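PDB 1RP3: RNA polymerase sigma factor SIGMA-28 (FliA) from Aquifex aeolicus, which probably directs RNA polymerase to flagellar promoters as a sigma factor, and is captured here in an inactive form bound to the anti-sigma factor FlgM. Local coordinates for residues 26-31 and 75-80; 65-70 and 163-168; 138-143 and 222-227. One frame throughout, in Å; residues are numbered along the deposited sequence.

Contact 1. Residues 26-31 and 75-80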
# COMPACT_ATOMS: atom_id res chain seq x y z
N LYS A 26 7.54 6.92 5.90
CA LYS A 26 6.45 6.94 6.86
C LYS A 26 5.14 6.97 6.08
O LYS A 26 4.26 6.14 6.31
CB LYS A 26 6.54 8.20 7.73
CG LYS A 26 5.94 8.14 9.13
CD LYS A 26 4.59 7.47 9.18
CE LYS A 26 3.74 8.01 10.31
NZ LYS A 26 3.23 9.40 10.05
N ALA A 27 5.05 7.90 5.14
CA ALA A 27 3.85 8.06 4.33
C ALA A 27 3.45 6.78 3.59
O ALA A 27 2.28 6.38 3.60
CB ALA A 27 4.06 9.18 3.37
N ILE A 28 4.45 6.10 3.04
CA ILE A 28 4.24 4.87 2.29
C ILE A 28 3.80 3.73 3.21
O ILE A 28 2.88 2.99 2.88
CB ILE A 28 5.51 4.50 1.47
CG1 ILE A 28 5.71 5.54 0.36
CG2 ILE A 28 5.38 3.11 0.85
CD1 ILE A 28 7.07 5.51 -0.32
N ALA A 29 4.43 3.62 4.37
CA ALA A 29 4.10 2.57 5.32
C ALA A 29 2.68 2.76 5.85
O ALA A 29 1.90 1.81 5.96
CB ALA A 29 5.11 2.56 6.47
N THR A 30 2.33 4.01 6.12
CA THR A 30 1.00 4.34 6.63
C THR A 30 -0.06 3.98 5.57
O THR A 30 -1.10 3.39 5.89
CB THR A 30 0.90 5.86 6.98
OG1 THR A 30 1.89 6.19 7.96
CG2 THR A 30 -0.46 6.22 7.54
N ASN A 31 0.20 4.33 4.32
CA ASN A 31 -0.73 4.05 3.24
C ASN A 31 -0.93 2.56 2.99
O ASN A 31 -2.06 2.11 2.73
CB ASN A 31 -0.31 4.76 1.96
CG ASN A 31 -1.36 4.69 0.89
OD1 ASN A 31 -1.14 4.12 -0.17
ND2 ASN A 31 -2.54 5.25 1.18
N ARG A 75 11.79 1.92 -4.74
CA ARG A 75 12.57 0.97 -3.95
C ARG A 75 12.01 0.75 -2.54
O ARG A 75 12.07 -0.35 -2.01
CB ARG A 75 14.04 1.41 -3.87
CG ARG A 75 14.76 1.48 -5.23
CD ARG A 75 14.93 0.10 -5.84
NE ARG A 75 15.53 -0.86 -4.92
CZ ARG A 75 16.84 -1.01 -4.73
NH1 ARG A 75 17.73 -0.27 -5.39
NH2 ARG A 75 17.28 -1.91 -3.85
N ILE A 76 11.45 1.81 -1.96
CA ILE A 76 10.86 1.74 -0.62
C ILE A 76 9.67 0.78 -0.65
O ILE A 76 9.60 -0.14 0.16
CB ILE A 76 10.40 3.14 -0.13
CG1 ILE A 76 11.61 4.03 0.14
CG2 ILE A 76 9.52 3.03 1.12
CD1 ILE A 76 11.25 5.49 0.33
N LYS A 77 8.76 0.99 -1.61
CA LYS A 77 7.58 0.12 -1.76
C LYS A 77 8.03 -1.31 -2.01
O LYS A 77 7.54 -2.25 -1.39
CB LYS A 77 6.68 0.61 -2.91
CG LYS A 77 6.04 1.97 -2.65
CD LYS A 77 5.00 2.36 -3.69
CE LYS A 77 4.30 3.67 -3.29
NZ LYS A 77 3.11 4.00 -4.13
N GLY A 78 9.07 -1.44 -2.84
CA GLY A 78 9.61 -2.74 -3.20
C GLY A 78 10.13 -3.48 -2.00
O GLY A 78 9.81 -4.65 -1.82
N ALA A 79 10.88 -2.79 -1.14
CA ALA A 79 11.44 -3.44 0.05
C ALA A 79 10.35 -3.84 1.03
O ALA A 79 10.46 -4.86 1.70
CB ALA A 79 12.46 -2.53 0.74
N ILE A 80 9.29 -3.04 1.11
CA ILE A 80 8.20 -3.33 2.03
C ILE A 80 7.39 -4.53 1.52
O ILE A 80 7.07 -5.43 2.29
CB ILE A 80 7.32 -2.07 2.27
CG1 ILE A 80 8.13 -1.03 3.05
CG2 ILE A 80 6.05 -2.40 3.01
CD1 ILE A 80 7.41 0.30 3.25

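Contact 2. Residues 65-70 and 163-168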
# COMPACT_ATOMS: atom_id res chain seq x y z
N PRO A 65 16.27 15.19 -9.80
CA PRO A 65 15.53 15.16 -8.54
C PRO A 65 14.17 14.45 -8.52
O PRO A 65 13.97 13.53 -7.73
CB PRO A 65 15.43 16.64 -8.20
CG PRO A 65 16.83 17.09 -8.50
CD PRO A 65 17.27 16.28 -9.74
N LYS A 66 13.24 14.90 -9.37
CA LYS A 66 11.92 14.27 -9.45
C LYS A 66 12.08 12.80 -9.81
O LYS A 66 11.30 11.96 -9.37
CB LYS A 66 11.05 14.99 -10.48
N ARG A 67 13.10 12.50 -10.62
CA ARG A 67 13.39 11.14 -11.05
C ARG A 67 14.05 10.36 -9.93
O ARG A 67 13.80 9.17 -9.77
CB ARG A 67 14.28 11.13 -12.29
CG ARG A 67 13.51 11.34 -13.59
CD ARG A 67 14.41 11.20 -14.80
NE ARG A 67 13.69 11.34 -16.06
CZ ARG A 67 14.25 11.25 -17.26
NH1 ARG A 67 15.55 11.04 -17.38
NH2 ARG A 67 13.50 11.33 -18.35
N ALA A 68 14.87 11.04 -9.14
CA ALA A 68 15.54 10.40 -8.00
C ALA A 68 14.46 9.99 -6.99
O ALA A 68 14.45 8.86 -6.50
CB ALA A 68 16.54 11.35 -7.36
N GLU A 69 13.52 10.90 -6.77
CA GLU A 69 12.43 10.68 -5.84
C GLU A 69 11.54 9.53 -6.27
O GLU A 69 11.19 8.68 -5.46
CB GLU A 69 11.62 11.96 -5.66
CG GLU A 69 10.58 11.87 -4.55
CD GLU A 69 9.71 13.11 -4.45
OE1 GLU A 69 10.22 14.22 -4.74
OE2 GLU A 69 8.51 12.96 -4.09
N ALA A 70 11.18 9.49 -7.55
CA ALA A 70 10.32 8.43 -8.08
C ALA A 70 11.03 7.08 -7.93
O ALA A 70 10.40 6.06 -7.60
CB ALA A 70 9.98 8.70 -9.53
N PRO A 163 16.07 6.36 -16.86
CA PRO A 163 17.29 7.12 -16.57
C PRO A 163 18.04 7.56 -17.82
O PRO A 163 18.72 8.58 -17.82
CB PRO A 163 18.11 6.14 -15.71
CG PRO A 163 17.67 4.81 -16.19
CD PRO A 163 16.17 5.00 -16.29
N SER A 164 17.94 6.78 -18.90
CA SER A 164 18.61 7.15 -20.14
C SER A 164 17.60 7.66 -21.18
O SER A 164 17.91 7.78 -22.37
CB SER A 164 19.44 5.98 -20.69
OG SER A 164 18.64 4.87 -21.04
N SER A 165 16.38 7.97 -20.73
CA SER A 165 15.35 8.47 -21.63
C SER A 165 15.11 9.96 -21.42
O SER A 165 15.53 10.52 -20.41
CB SER A 165 14.04 7.70 -21.42
OG SER A 165 13.41 8.06 -20.20
N THR A 166 14.49 10.60 -22.40
CA THR A 166 14.19 12.02 -22.31
C THR A 166 12.83 12.18 -21.63
O THR A 166 12.07 11.20 -21.52
CB THR A 166 14.09 12.68 -23.71
OG1 THR A 166 13.05 12.04 -24.46
CG2 THR A 166 15.43 12.58 -24.45
N ASN A 167 12.53 13.41 -21.22
CA ASN A 167 11.28 13.71 -20.55
C ASN A 167 10.10 13.36 -21.43
O ASN A 167 9.12 12.82 -20.94
CB ASN A 167 11.23 15.19 -20.14
CG ASN A 167 12.25 15.52 -19.05
OD1 ASN A 167 12.48 14.73 -18.13
ND2 ASN A 167 12.87 16.70 -19.16
N VAL A 168 10.22 13.63 -22.73
CA VAL A 168 9.15 13.33 -23.67
C VAL A 168 8.92 11.82 -23.81
O VAL A 168 7.79 11.35 -23.86
CB VAL A 168 9.41 13.99 -25.06
CG1 VAL A 168 10.77 13.57 -25.60
CG2 VAL A 168 8.31 13.62 -26.05

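Contact 3. Residues 138-143 and 222-227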
# COMPACT_ATOMS: atom_id res chain seq x y z
N LYS A 138 -6.15 -10.21 5.57
CA LYS A 138 -5.12 -11.09 5.02
C LYS A 138 -5.52 -11.53 3.63
O LYS A 138 -4.71 -11.53 2.70
CB LYS A 138 -4.89 -12.32 5.90
CG LYS A 138 -4.23 -12.01 7.23
CD LYS A 138 -3.99 -13.27 8.04
CE LYS A 138 -2.97 -14.19 7.39
NZ LYS A 138 -2.78 -15.44 8.20
N ILE A 139 -6.80 -11.88 3.47
CA ILE A 139 -7.33 -12.33 2.20
C ILE A 139 -7.14 -11.23 1.16
O ILE A 139 -6.53 -11.45 0.11
CB ILE A 139 -8.83 -12.71 2.31
CG1 ILE A 139 -8.98 -14.03 3.07
CG2 ILE A 139 -9.46 -12.80 0.92
CD1 ILE A 139 -10.41 -14.31 3.51
N ASN A 140 -7.65 -10.05 1.48
CA ASN A 140 -7.54 -8.89 0.61
C ASN A 140 -6.10 -8.50 0.33
O ASN A 140 -5.78 -8.04 -0.77
CB ASN A 140 -8.30 -7.71 1.20
CG ASN A 140 -9.77 -7.77 0.89
OD1 ASN A 140 -10.61 -7.89 1.78
ND2 ASN A 140 -10.09 -7.74 -0.40
N PHE A 141 -5.22 -8.70 1.31
CA PHE A 141 -3.84 -8.33 1.06
C PHE A 141 -3.16 -9.28 0.07
O PHE A 141 -2.30 -8.86 -0.71
CB PHE A 141 -3.02 -8.12 2.33
CG PHE A 141 -1.83 -7.24 2.11
CD1 PHE A 141 -2.00 -5.89 1.81
CD2 PHE A 141 -0.54 -7.77 2.09
CE1 PHE A 141 -0.92 -5.09 1.50
CE2 PHE A 141 0.56 -6.97 1.77
CZ PHE A 141 0.37 -5.63 1.48
N SER A 142 -3.59 -10.54 0.07
CA SER A 142 -3.06 -11.53 -0.85
C SER A 142 -3.30 -11.08 -2.28
O SER A 142 -2.45 -11.27 -3.14
CB SER A 142 -3.75 -12.89 -0.65
OG SER A 142 -3.52 -13.38 0.66
N TYR A 143 -4.47 -10.49 -2.53
CA TYR A 143 -4.80 -10.01 -3.86
C TYR A 143 -4.03 -8.74 -4.18
O TYR A 143 -3.78 -8.43 -5.34
CB TYR A 143 -6.30 -9.80 -4.01
CG TYR A 143 -7.07 -11.11 -4.02
CD1 TYR A 143 -7.00 -11.98 -5.11
CD2 TYR A 143 -7.85 -11.49 -2.92
CE1 TYR A 143 -7.68 -13.21 -5.11
CE2 TYR A 143 -8.53 -12.71 -2.91
CZ TYR A 143 -8.44 -13.56 -4.00
OH TYR A 143 -9.12 -14.77 -3.99
N GLN A 222 -15.36 -8.59 -0.19
CA GLN A 222 -15.52 -9.50 -1.33
C GLN A 222 -15.48 -8.69 -2.63
O GLN A 222 -14.90 -9.13 -3.62
CB GLN A 222 -16.82 -10.32 -1.24
CG GLN A 222 -18.08 -9.58 -1.66
CD GLN A 222 -19.21 -10.52 -2.03
OE1 GLN A 222 -19.03 -11.43 -2.84
NE2 GLN A 222 -20.39 -10.30 -1.44
N LEU A 223 -16.06 -7.50 -2.60
CA LEU A 223 -16.07 -6.63 -3.76
C LEU A 223 -14.65 -6.15 -4.12
O LEU A 223 -14.31 -6.04 -5.30
CB LEU A 223 -16.99 -5.43 -3.52
CG LEU A 223 -18.50 -5.72 -3.61
CD1 LEU A 223 -19.32 -4.47 -3.26
CD2 LEU A 223 -18.87 -6.21 -5.01
N LYS A 224 -13.82 -5.89 -3.10
CA LYS A 224 -12.44 -5.45 -3.29
C LYS A 224 -11.62 -6.61 -3.83
O LYS A 224 -10.92 -6.47 -4.82
CB LYS A 224 -11.85 -4.96 -1.95
CG LYS A 224 -10.38 -4.49 -2.03
CD LYS A 224 -9.82 -4.08 -0.65
CE LYS A 224 -8.38 -3.57 -0.76
NZ LYS A 224 -7.78 -3.28 0.57
N ALA A 225 -11.74 -7.77 -3.20
CA ALA A 225 -11.02 -8.97 -3.63
C ALA A 225 -11.36 -9.37 -5.06
O ALA A 225 -10.47 -9.72 -5.84
CB ALA A 225 -11.30 -10.12 -2.68
N LYS A 226 -12.64 -9.29 -5.42
CA LYS A 226 -13.08 -9.63 -6.77
C LYS A 226 -12.51 -8.64 -7.77
O LYS A 226 -11.93 -9.02 -8.78
CB LYS A 226 -14.60 -9.67 -6.86
N ALA A 227 -12.61 -7.36 -7.45
CA ALA A 227 -12.07 -6.33 -8.33
C ALA A 227 -10.55 -6.51 -8.50
O ALA A 227 -10.04 -6.45 -9.61
CB ALA A 227 -12.37 -4.97 -7.78

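Contact 1. Residues 26-31 and 75-80
Ile28 reaches from helix 7-33 into the side chains of helix 66-85 and takes part in every close contact between the two segments. Its two branches divide the work. The terminal methyl Ile28 CD1 lies 3.8 Å from Ile76 CG2, and the two isoleucine side chains slant across each other there. The branch methyl CG2 is placed anti to the backbone N of Ile28 (chi1 -68°, measured to CG1). From there Ile28 CG2 meets Lys77 CG at 3.7 Å. Ile76 and Ile80, one turn apart, also lie near this methyl. Ile76 CG2 is 4.1 Å from Ile28 CG2, and Ile80 CD1 is 4.2 Å from Ile28 CG2. Ile28 thus packs against Ile76, Lys77 and Ile80, on one face of helix 66-85. The touching residues are all buried.

The helices belong to sigma-70 region 2, an all-helical unit. Their local axes pass 10.3 Å apart, with a crossing angle of -44°. At that spacing the gap is bridged by side chains and not by backbone. Helix 42-58 lies beside the pair, with Ile46 against Ala29.

The Lys77 contribution is that of its aliphatic stem. Its chain is extended beyond CG and crosses Ile28 at about a right angle. This carries the ammonium group away from the isoleucines to the FlgM chain. There NZ forms a salt bridge to the C-terminal OXT of Thr88 of FlgM and a hydrogen bond to Phe86 O of FlgM. One lysine thus serves the apolar packing of region 2 and the anti-sigma interface.

Within segment 26-31, Lys26 O accepts from both Thr30 N and Thr30 OG1. The hydroxyl Thr30 OG1 sits 2.9 Å from Lys26 O, above its carbonyl plane.

Contact 2. Residues 65-70 and 163-168
Arg67 takes hold of the backbone carbonyl of Ser165 with both terminal nitrogens. Arg67 NH2 is 3.0 Å and Arg67 NH1 3.1 Å from Ser165 O. Both bonds converge on this one oxygen, which lies close to the guanidinium plane, at the edge between the two nitrogens. Neither bond is straight, with N-H...O angles of 147° for NH2 and 143° for NH1. This bend is expected when two donors of one group share a single acceptor. The nitrogens approach from the same face of the carbonyl plane. NH1 is tilted moderately from that plane, while NH2 stands well above it.

The rest of the first shell is looser. Asn167 OD1 comes within 3.6 Å of Arg67 NH2 from an oblique direction. Its amide plane is turned 72° from the guanidinium. Pro163 O is 4.0 Å from Arg67 NH1, also obliquely placed.

The arrangement joins the start of helix 66-85, in sigma-70 region 2, to the link leading into helix 167-185. Pro65 is the N-cap residue of the first helix and Thr166 that of the second. Arg67 thus binds the carbonyl of the residue just before the N-cap.

Further out, several residues position these groups. The arginine chain is extended from CG to NE, which carries the guanidinium across to the link. Glu170, in the first turn of helix 167-185, forms a salt bridge with Arg67 NE, so the link holds the terminal nitrogens and the helix that follows holds NE. Such a carboxylate would probably compensate the arginine charge. Ser165 OG is hydrogen-bonded to Ile162 O. A capping box starts helix 167-185: the Thr166 side chain caps a backbone N just beyond the segment, and Glu169 OE1 accepts from Thr166 N.

Contact 3. Residues 138-143 and 222-227
Asn140 and Ala225 have the most surface buried here, and they meet where the helices come nearest. The CA atoms of Asn140 and Ala225 are 5.5 Å apart. The amide nitrogen ND2 of Asn140 lies 3.5 Å from Ala225 CB. Asn140 ND2 is also 3.3 Å from Ala225 N, but both are donors and no bond forms between them. ND2 is instead hydrogen-bonded to Ser221 O, one turn earlier on helix 217-236. The asparagine thus fastens helix 129-158 to the backbone of its neighbour. Asn140 CG is anti to the carbonyl carbon (chi1 -82°), and from there the amide extends toward helix 217-236.

The local axes lie 9.1 Å apart and run nearly parallel, at 19°. The small side chain of Ala225 suits so close an approach. This pairing sets a region 3 helix against a region 4 helix. It is one of the places where the sigma domains pack together in the compact, FlgM-bound form.

Tyr143 flanks Ala225 one turn further on. Tyr143 CD2 is 3.7 Å from Ala225 CB, and Ala225 O stands over one ring face, offset toward the rim. The Tyr143 hydroxyl is hydrogen-bonded to Glu98.

Lys224 covers the amide with its stem: Lys224 CB is 3.6 Å from Asn140 ND2. Its extended chain takes NZ onward to a hydrogen bond with His35 ND1.

How the contacts relate
Contacts 1 and 3 are buried, whereas contact 2 lies near the surface, its centre about 23 Å from the centre of the chain. Contacts 1 and 2 both use helix 66-85: contact 2 holds its first turn and contact 1 a later part. Their centres are about 20 Å apart. Contact 1 stays within region 2, while contact 2 links regions 2 and 3 and contact 3 links regions 3 and 4. The chemistry follows position. Contact 1 is mainly aliphatic, contact 2 rests on a charged group gripping a backbone carbonyl, and contact 3 mixes a buried amide with alanine and tyrosine packing. Contacts 2 and 3 lie on opposite sides of the chain's centre.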